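Local structure of 7,8-dihydro-6-hydroxymethylpterin pyrophosphokinase-dihydropteroate synthase (Plasmodium falciparum, 6JWS) at residues I478-T483 / V498-D503; N521-V526 / R569-F574. The protein probably catalyses two successive steps of folate biosynthesis, diphosphorylating 6-hydroxymethyl-7,8-dihydropterin with ATP and then joining the product to 4-aminobenzoate to give 7,8-dihydropteroate. The protein carries 1 engineered substitution. One frame throughout, in Å; residues are numbered along the deposited sequence.

Contact 1 (I478-T483 / V498-D503). With PT1 (pteroic acid), chain I.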
loop_
_atom_site.group_PDB
_atom_site.type_symbol
_atom_site.label_atom_id
_atom_site.label_comp_id
_atom_site.label_asym_id
_atom_site.label_seq_id
_atom_site.Cartn_x
_atom_site.Cartn_y
_atom_site.Cartn_z
ATOM N N ILE B 478 -7.053 -18.263 20.363
ATOM C CA ILE B 478 -5.843 -18.288 21.155
ATOM C C ILE B 478 -6.030 -17.229 22.232
ATOM O O ILE B 478 -6.616 -16.175 21.970
ATOM C CB ILE B 478 -4.672 -18.006 20.197
ATOM C CG1 ILE B 478 -4.698 -19.002 19.029
ATOM C CG2 ILE B 478 -3.347 -18.012 20.928
ATOM C CD1 ILE B 478 -3.647 -18.770 17.964
ATOM N N ILE B 479 -5.581 -17.539 23.453
ATOM C CA ILE B 479 -5.728 -16.611 24.564
ATOM C C ILE B 479 -4.355 -16.080 24.965
ATOM O O ILE B 479 -3.450 -16.846 25.313
ATOM C CB ILE B 479 -6.457 -17.261 25.765
ATOM C CG1 ILE B 479 -7.837 -17.815 25.386
ATOM C CG2 ILE B 479 -6.563 -16.291 26.928
ATOM C CD1 ILE B 479 -8.719 -16.803 24.686
ATOM N N SER B 480 -4.258 -14.752 25.013
ATOM C CA SER B 480 -3.059 -14.076 25.462
ATOM C C SER B 480 -3.334 -13.340 26.779
ATOM O O SER B 480 -4.367 -12.681 26.939
ATOM C CB SER B 480 -2.605 -13.123 24.370
ATOM O OG SER B 480 -1.491 -12.366 24.801
ATOM N N ILE B 481 -2.389 -13.418 27.721
ATOM C CA ILE B 481 -2.550 -12.671 28.968
ATOM C C ILE B 481 -1.507 -11.558 29.047
ATOM O O ILE B 481 -0.312 -11.817 28.983
ATOM C CB ILE B 481 -2.546 -13.569 30.223
ATOM C CG1 ILE B 481 -2.539 -12.735 31.505
ATOM C CG2 ILE B 481 -1.406 -14.577 30.230
ATOM C CD1 ILE B 481 -3.187 -13.447 32.663
ATOM N N ASP B 482 -1.990 -10.325 29.194
ATOM C CA ASP B 482 -1.164 -9.148 29.350
ATOM C C ASP B 482 -0.774 -9.047 30.822
ATOM O O ASP B 482 -1.479 -8.404 31.614
ATOM C CB ASP B 482 -1.944 -7.914 28.885
ATOM C CG ASP B 482 -1.158 -6.605 28.835
ATOM O OD1 ASP B 482 -0.068 -6.515 29.448
ATOM O OD2 ASP B 482 -1.641 -5.663 28.164
ATOM N N THR B 483 0.344 -9.686 31.175
ATOM C CA THR B 483 0.848 -9.635 32.540
ATOM C C THR B 483 2.382 -9.584 32.549
ATOM O O THR B 483 3.036 -10.052 31.610
ATOM C CB THR B 483 0.314 -10.815 33.374
ATOM O OG1 THR B 483 0.658 -10.527 34.727
ATOM C CG2 THR B 483 0.874 -12.177 33.000
ATOM N N VAL B 498 -4.571 -20.089 29.327
ATOM C CA VAL B 498 -3.928 -19.174 28.395
ATOM C C VAL B 498 -2.961 -19.929 27.486
ATOM O O VAL B 498 -2.461 -20.991 27.859
ATOM C CB VAL B 498 -3.219 -17.994 29.103
ATOM C CG1 VAL B 498 -4.189 -17.158 29.921
ATOM C CG2 VAL B 498 -2.034 -18.441 29.955
ATOM N N ASP B 499 -2.675 -19.326 26.319
ATOM C CA ASP B 499 -1.678 -19.801 25.376
ATOM C C ASP B 499 -0.429 -18.915 25.321
ATOM O O ASP B 499 0.649 -19.420 25.050
ATOM C CB ASP B 499 -2.290 -19.865 23.982
ATOM C CG ASP B 499 -3.538 -20.711 24.019
ATOM O OD1 ASP B 499 -3.391 -21.917 24.361
ATOM O OD2 ASP B 499 -4.647 -20.140 23.775
ATOM N N ILE B 500 -0.568 -17.597 25.498
ATOM C CA ILE B 500 0.504 -16.673 25.150
ATOM C C ILE B 500 0.757 -15.738 26.331
ATOM O O ILE B 500 -0.193 -15.194 26.882
ATOM C CB ILE B 500 0.146 -15.860 23.876
ATOM C CG1 ILE B 500 0.136 -16.734 22.619
ATOM C CG2 ILE B 500 1.091 -14.662 23.708
ATOM C CD1 ILE B 500 -0.425 -16.063 21.381
ATOM N N LEU B 501 2.030 -15.576 26.717
ATOM C CA LEU B 501 2.415 -14.490 27.606
ATOM C C LEU B 501 2.640 -13.212 26.785
ATOM O O LEU B 501 3.440 -13.176 25.849
ATOM C CB LEU B 501 3.659 -14.888 28.415
ATOM C CG LEU B 501 4.304 -13.773 29.261
ATOM C CD1 LEU B 501 3.356 -13.273 30.353
ATOM C CD2 LEU B 501 5.595 -14.251 29.907
ATOM N N ASN B 502 1.933 -12.148 27.163
ATOM C CA ASN B 502 2.168 -10.821 26.633
ATOM C C ASN B 502 2.827 -9.977 27.726
ATOM O O ASN B 502 2.143 -9.458 28.603
ATOM C CB ASN B 502 0.849 -10.201 26.159
ATOM C CG ASN B 502 1.010 -8.769 25.714
ATOM O OD1 ASN B 502 2.129 -8.337 25.443
ATOM N ND2 ASN B 502 -0.084 -8.014 25.674
ATOM N N ASP B 503 4.163 -9.841 27.666
ATOM C CA ASP B 503 4.929 -9.242 28.754
ATOM C C ASP B 503 5.484 -7.882 28.309
ATOM O O ASP B 503 6.482 -7.804 27.592
ATOM C CB ASP B 503 6.008 -10.214 29.242
ATOM C CG ASP B 503 6.723 -9.794 30.523
ATOM O OD1 ASP B 503 7.074 -8.572 30.672
ATOM O OD2 ASP B 503 6.899 -10.682 31.395
HETATM C C2 PT1 I . 0.852 -2.713 23.402
HETATM C C3 PT1 I . 0.013 -2.577 24.594
HETATM C C5 PT1 I . -0.104 -3.765 25.446
HETATM N N6 PT1 I . -0.639 -1.435 24.919
HETATM C C7 PT1 I . 1.365 -4.955 23.973
HETATM N N9 PT1 I . 0.569 -4.897 25.090
HETATM C C10 PT1 I . -1.377 -1.388 26.060
HETATM N N11 PT1 I . 2.051 -6.111 23.649
HETATM C C12 PT1 I . -1.466 -2.501 26.885
HETATM C C21 PT1 I . -1.121 6.111 24.610
HETATM O O22 PT1 I . -2.215 6.656 24.300
HETATM O O1 PT1 I . 1.010 -1.666 22.582
HETATM N N4 PT1 I . 1.477 -3.882 23.145
HETATM N N8 PT1 I . -0.851 -3.658 26.558
HETATM C C13 PT1 I . -2.055 -0.095 26.427
HETATM N N14 PT1 I . -1.011 0.883 26.841
HETATM C C15 PT1 I . -1.021 2.133 26.321
HETATM C C16 PT1 I . 0.192 2.830 26.132
HETATM C C17 PT1 I . -2.280 2.726 25.983
HETATM C C18 PT1 I . 0.153 4.131 25.575
HETATM C C19 PT1 I . -2.304 4.037 25.444
HETATM C C20 PT1 I . -1.087 4.729 25.223
HETATM O O23 PT1 I . -0.054 6.713 24.402
HETATM O O HOH W 1 2.297 -7.368 30.307
#
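Asp482 CG and Asn502 CG both stand anti to their own backbone nitrogens (chi1 -173° and 175°), and this shared torsion sends carboxylate and amide the same way from adjacent parallel strands, side by side, their planes 38° apart. The amide uses both polar atoms on pteroic acid: Asn502 OD1 accepts from PT1 N11 at 2.9 Å, while Asn502 ND2 donates an almost straight bond to PT1 N9 at 3.2 Å. Such a two-point grip fixes the flip of the amide. Beside it, Asp482 OD2 lies 2.7 Å from PT1 N8, and one water donates to both Asp482 OD1 and Asn502 O, tying the carboxylate to the neighbouring backbone. Ser480 OG, itself bonded to Asp430, rests 3.5 Å from Asn502 CB.

At the far end Asp499 folds back on the partner strand. Asp499 OD2 accepts a hydrogen bond from Ile479 N on its anti lone pair, at 2.8 Å, and Ile479 O in turn accepts from both Asp499 N and Ile500 N. Ile481 CG2 meets Val498 CG1 at 3.8 Å on the face packed against helix 486-494. Ile478 CG2 touches Ile500 CD1 at 3.5 Å, Ile500 being on the opposite face with Ser480 and Asn502.

Lys609, Asp575 and Arg610 are also hydrogen-bonded to the ligand. Strands 478-482 and 500-503, joined through that helix, form a beta-alpha-beta unit of the TIM barrel, whose C-terminal strand ends carry the pterin pocket of dihydropteroate synthase.

Contact 2 (N521-V526 / R569-F574); sequences NKFYSV and RYRILF
A short parallel strand pairing in the TIM barrel, near the N-terminal ends of strands 525-529 and 572-575, joins Ser525 and Val526 to Arg571, Ile572 and Leu573, and is reinforced by one long arginine laid along the incoming chain. The backbone part is brief and regular. Val526 N donates to Arg571 O at 3.0 Å, Leu573 N to Val526 O at 2.9 Å, and between these two bonds Val526 and Ile572 make the one bridge between 521-526 and 569-574. Two CA-H groups, those of Ser525 and Ile572, also approach the same carbonyl oxygens.

Arg571 does the rest. Its chain is extended from CG to NE (chi2 -174°, chi3 174°), which carries the guanidinium back alongside 521-526 as far as Phe523. There Arg571 NE comes within 3.4 Å of Phe523 CB, and Phe523 O lies over one face of the guanidinium, toward its rim. Arg571 NH1 donates to Ser525 OG at 3.0 Å, with the hydroxyl tilted 24° out of the guanidinium plane and the bond clearly bent.

The buried charge is met by Glu35, salt-bridged to Arg571 NE from helix 30-44, while Lys379 O accepts from Arg571 NH2. Ser525 OG is likewise bonded to Val377 O, and the Phe523 ring stacks on His39, so the barrel is joined here to helix 30-44 and to the end of strand 372-377, in the antiparallel sheet probably belonging to the pyrophosphokinase part. On the pair's apolar side Val526 and Ile572 run side by side, pointing the same way, with Val526 CG1 4.0 Å from Ile572 CG1.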
loop_
_atom_site.group_PDB
_atom_site.type_symbol
_atom_site.label_atom_id
_atom_site.label_comp_id
_atom_site.label_asym_id
_atom_site.label_seq_id
_atom_site.Cartn_x
_atom_site.Cartn_y
_atom_site.Cartn_z
ATOM N N ASN B 521 5.914 -31.156 28.264
ATOM C CA ASN B 521 5.417 -31.446 26.925
ATOM C C ASN B 521 4.982 -30.163 26.201
ATOM O O ASN B 521 4.916 -30.133 24.969
ATOM C CB ASN B 521 4.360 -32.559 26.941
ATOM C CG ASN B 521 4.130 -33.209 25.587
ATOM O OD1 ASN B 521 5.049 -33.340 24.777
ATOM N ND2 ASN B 521 2.902 -33.645 25.334
ATOM N N LYS B 522 4.743 -29.084 26.957
ATOM C CA LYS B 522 4.186 -27.862 26.394
ATOM C C LYS B 522 5.267 -26.792 26.267
ATOM O O LYS B 522 6.121 -26.656 27.139
ATOM C CB LYS B 522 3.097 -27.303 27.317
ATOM C CG LYS B 522 1.677 -27.698 26.958
ATOM C CD LYS B 522 1.212 -27.089 25.658
ATOM C CE LYS B 522 0.400 -25.826 25.838
ATOM N NZ LYS B 522 -0.922 -26.092 26.454
ATOM N N PHE B 523 5.177 -26.015 25.184
ATOM C CA PHE B 523 5.830 -24.720 25.094
ATOM C C PHE B 523 4.748 -23.652 24.982
ATOM O O PHE B 523 3.668 -23.919 24.456
ATOM C CB PHE B 523 6.797 -24.654 23.909
ATOM C CG PHE B 523 8.020 -25.533 24.004
ATOM C CD1 PHE B 523 9.152 -25.111 24.682
ATOM C CD2 PHE B 523 8.058 -26.770 23.372
ATOM C CE1 PHE B 523 10.279 -25.915 24.760
ATOM C CE2 PHE B 523 9.185 -27.571 23.445
ATOM C CZ PHE B 523 10.294 -27.141 24.137
ATOM N N TYR B 524 5.044 -22.452 25.501
ATOM C CA TYR B 524 4.156 -21.318 25.301
ATOM C C TYR B 524 4.877 -20.187 24.574
ATOM O O TYR B 524 6.076 -19.975 24.759
ATOM C CB TYR B 524 3.593 -20.795 26.626
ATOM C CG TYR B 524 2.786 -21.802 27.397
ATOM C CD1 TYR B 524 1.426 -21.945 27.174
ATOM C CD2 TYR B 524 3.378 -22.606 28.361
ATOM C CE1 TYR B 524 0.661 -22.853 27.893
ATOM C CE2 TYR B 524 2.631 -23.521 29.093
ATOM C CZ TYR B 524 1.270 -23.650 28.849
ATOM O OH TYR B 524 0.532 -24.553 29.555
ATOM N N SER B 525 4.096 -19.440 23.783
ATOM C CA SER B 525 4.620 -18.318 23.029
ATOM C C SER B 525 4.591 -17.062 23.881
ATOM O O SER B 525 3.886 -16.995 24.887
ATOM C CB SER B 525 3.834 -18.149 21.782
ATOM O OG SER B 525 4.112 -19.240 20.933
ATOM N N VAL B 526 5.322 -16.042 23.430
ATOM C CA VAL B 526 5.540 -14.879 24.263
ATOM C C VAL B 526 5.722 -13.655 23.376
ATOM O O VAL B 526 6.439 -13.724 22.371
ATOM C CB VAL B 526 6.739 -15.082 25.210
ATOM C CG1 VAL B 526 8.004 -15.564 24.492
ATOM C CG2 VAL B 526 6.995 -13.837 26.059
ATOM N N ARG B 569 12.898 -20.207 19.203
ATOM C CA ARG B 569 12.987 -18.941 18.485
ATOM C C ARG B 569 11.667 -18.565 17.806
ATOM O O ARG B 569 11.292 -17.391 17.808
ATOM C CB ARG B 569 14.123 -18.971 17.452
ATOM C CG ARG B 569 14.426 -17.615 16.819
ATOM C CD ARG B 569 15.581 -17.673 15.825
ATOM N NE ARG B 569 16.803 -18.034 16.520
ATOM C CZ ARG B 569 17.720 -17.158 16.907
ATOM N NH1 ARG B 569 17.591 -15.874 16.596
ATOM N NH2 ARG B 569 18.774 -17.592 17.574
ATOM N N TYR B 570 10.978 -19.552 17.222
ATOM C CA TYR B 570 9.784 -19.323 16.422
ATOM C C TYR B 570 8.572 -19.021 17.313
ATOM O O TYR B 570 7.475 -18.795 16.808
ATOM C CB TYR B 570 9.536 -20.530 15.509
ATOM C CG TYR B 570 9.473 -21.847 16.237
ATOM C CD1 TYR B 570 8.296 -22.268 16.820
ATOM C CD2 TYR B 570 10.598 -22.641 16.394
ATOM C CE1 TYR B 570 8.216 -23.446 17.539
ATOM C CE2 TYR B 570 10.536 -23.829 17.100
ATOM C CZ TYR B 570 9.338 -24.235 17.663
ATOM O OH TYR B 570 9.249 -25.392 18.381
ATOM N N ARG B 571 8.764 -18.974 18.642
ATOM C CA ARG B 571 7.646 -18.714 19.547
ATOM C C ARG B 571 7.751 -17.327 20.191
ATOM O O ARG B 571 6.987 -17.017 21.100
ATOM C CB ARG B 571 7.541 -19.789 20.638
ATOM C CG ARG B 571 6.835 -21.063 20.187
ATOM C CD ARG B 571 6.626 -22.042 21.334
ATOM N NE ARG B 571 5.832 -23.199 20.952
ATOM C CZ ARG B 571 4.503 -23.250 20.947
ATOM N NH1 ARG B 571 3.798 -22.175 21.291
ATOM N NH2 ARG B 571 3.888 -24.368 20.591
ATOM N N ILE B 572 8.669 -16.489 19.710
ATOM C CA ILE B 572 8.923 -15.196 20.334
ATOM C C ILE B 572 8.519 -14.102 19.354
ATOM O O ILE B 572 9.014 -14.079 18.235
ATOM C CB ILE B 572 10.420 -15.075 20.693
ATOM C CG1 ILE B 572 10.834 -16.186 21.666
ATOM C CG2 ILE B 572 10.751 -13.686 21.227
ATOM C CD1 ILE B 572 12.321 -16.349 21.829
ATOM N N LEU B 573 7.643 -13.190 19.787
ATOM C CA LEU B 573 7.172 -12.109 18.937
ATOM C C LEU B 573 7.677 -10.785 19.493
ATOM O O LEU B 573 7.914 -10.681 20.701
ATOM C CB LEU B 573 5.650 -12.184 18.908
ATOM C CG LEU B 573 5.120 -13.531 18.405
ATOM C CD1 LEU B 573 4.438 -14.287 19.525
ATOM C CD2 LEU B 573 4.148 -13.317 17.265
ATOM N N PHE B 574 7.891 -9.815 18.591
ATOM C CA PHE B 574 8.439 -8.512 18.929
ATOM C C PHE B 574 7.332 -7.475 18.906
ATOM O O PHE B 574 6.449 -7.527 18.045
ATOM C CB PHE B 574 9.442 -8.037 17.873
ATOM C CG PHE B 574 10.758 -8.773 17.833
ATOM C CD1 PHE B 574 10.803 -10.150 17.698
ATOM C CD2 PHE B 574 11.955 -8.089 17.817
ATOM C CE1 PHE B 574 12.028 -10.806 17.644
ATOM C CE2 PHE B 574 13.177 -8.742 17.795
ATOM C CZ PHE B 574 13.214 -10.103 17.721
#

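In the fold
Both contacts are buried pairings of parallel strands in one TIM-barrel sheet, and their centres lie about 11 Å apart. They share no strand, yet strands 500-503 and 525-529 are neighbours: Leu501 N probably bonds Ser525 O at 3.0 Å, and the Tyr524 ring packs against the backbone of Val498 and Asp499. Their chemistry follows their place along the strands. Contact 1 reaches the C-terminal ends, where an acid and an amide face the pterin, whereas contact 2 lies toward the N-terminal ends, where an arginine is held by a serine hydroxyl, a backbone oxygen and an acid from helix 30-44. Contact 1 also buries more surface, 591 against 353 Å².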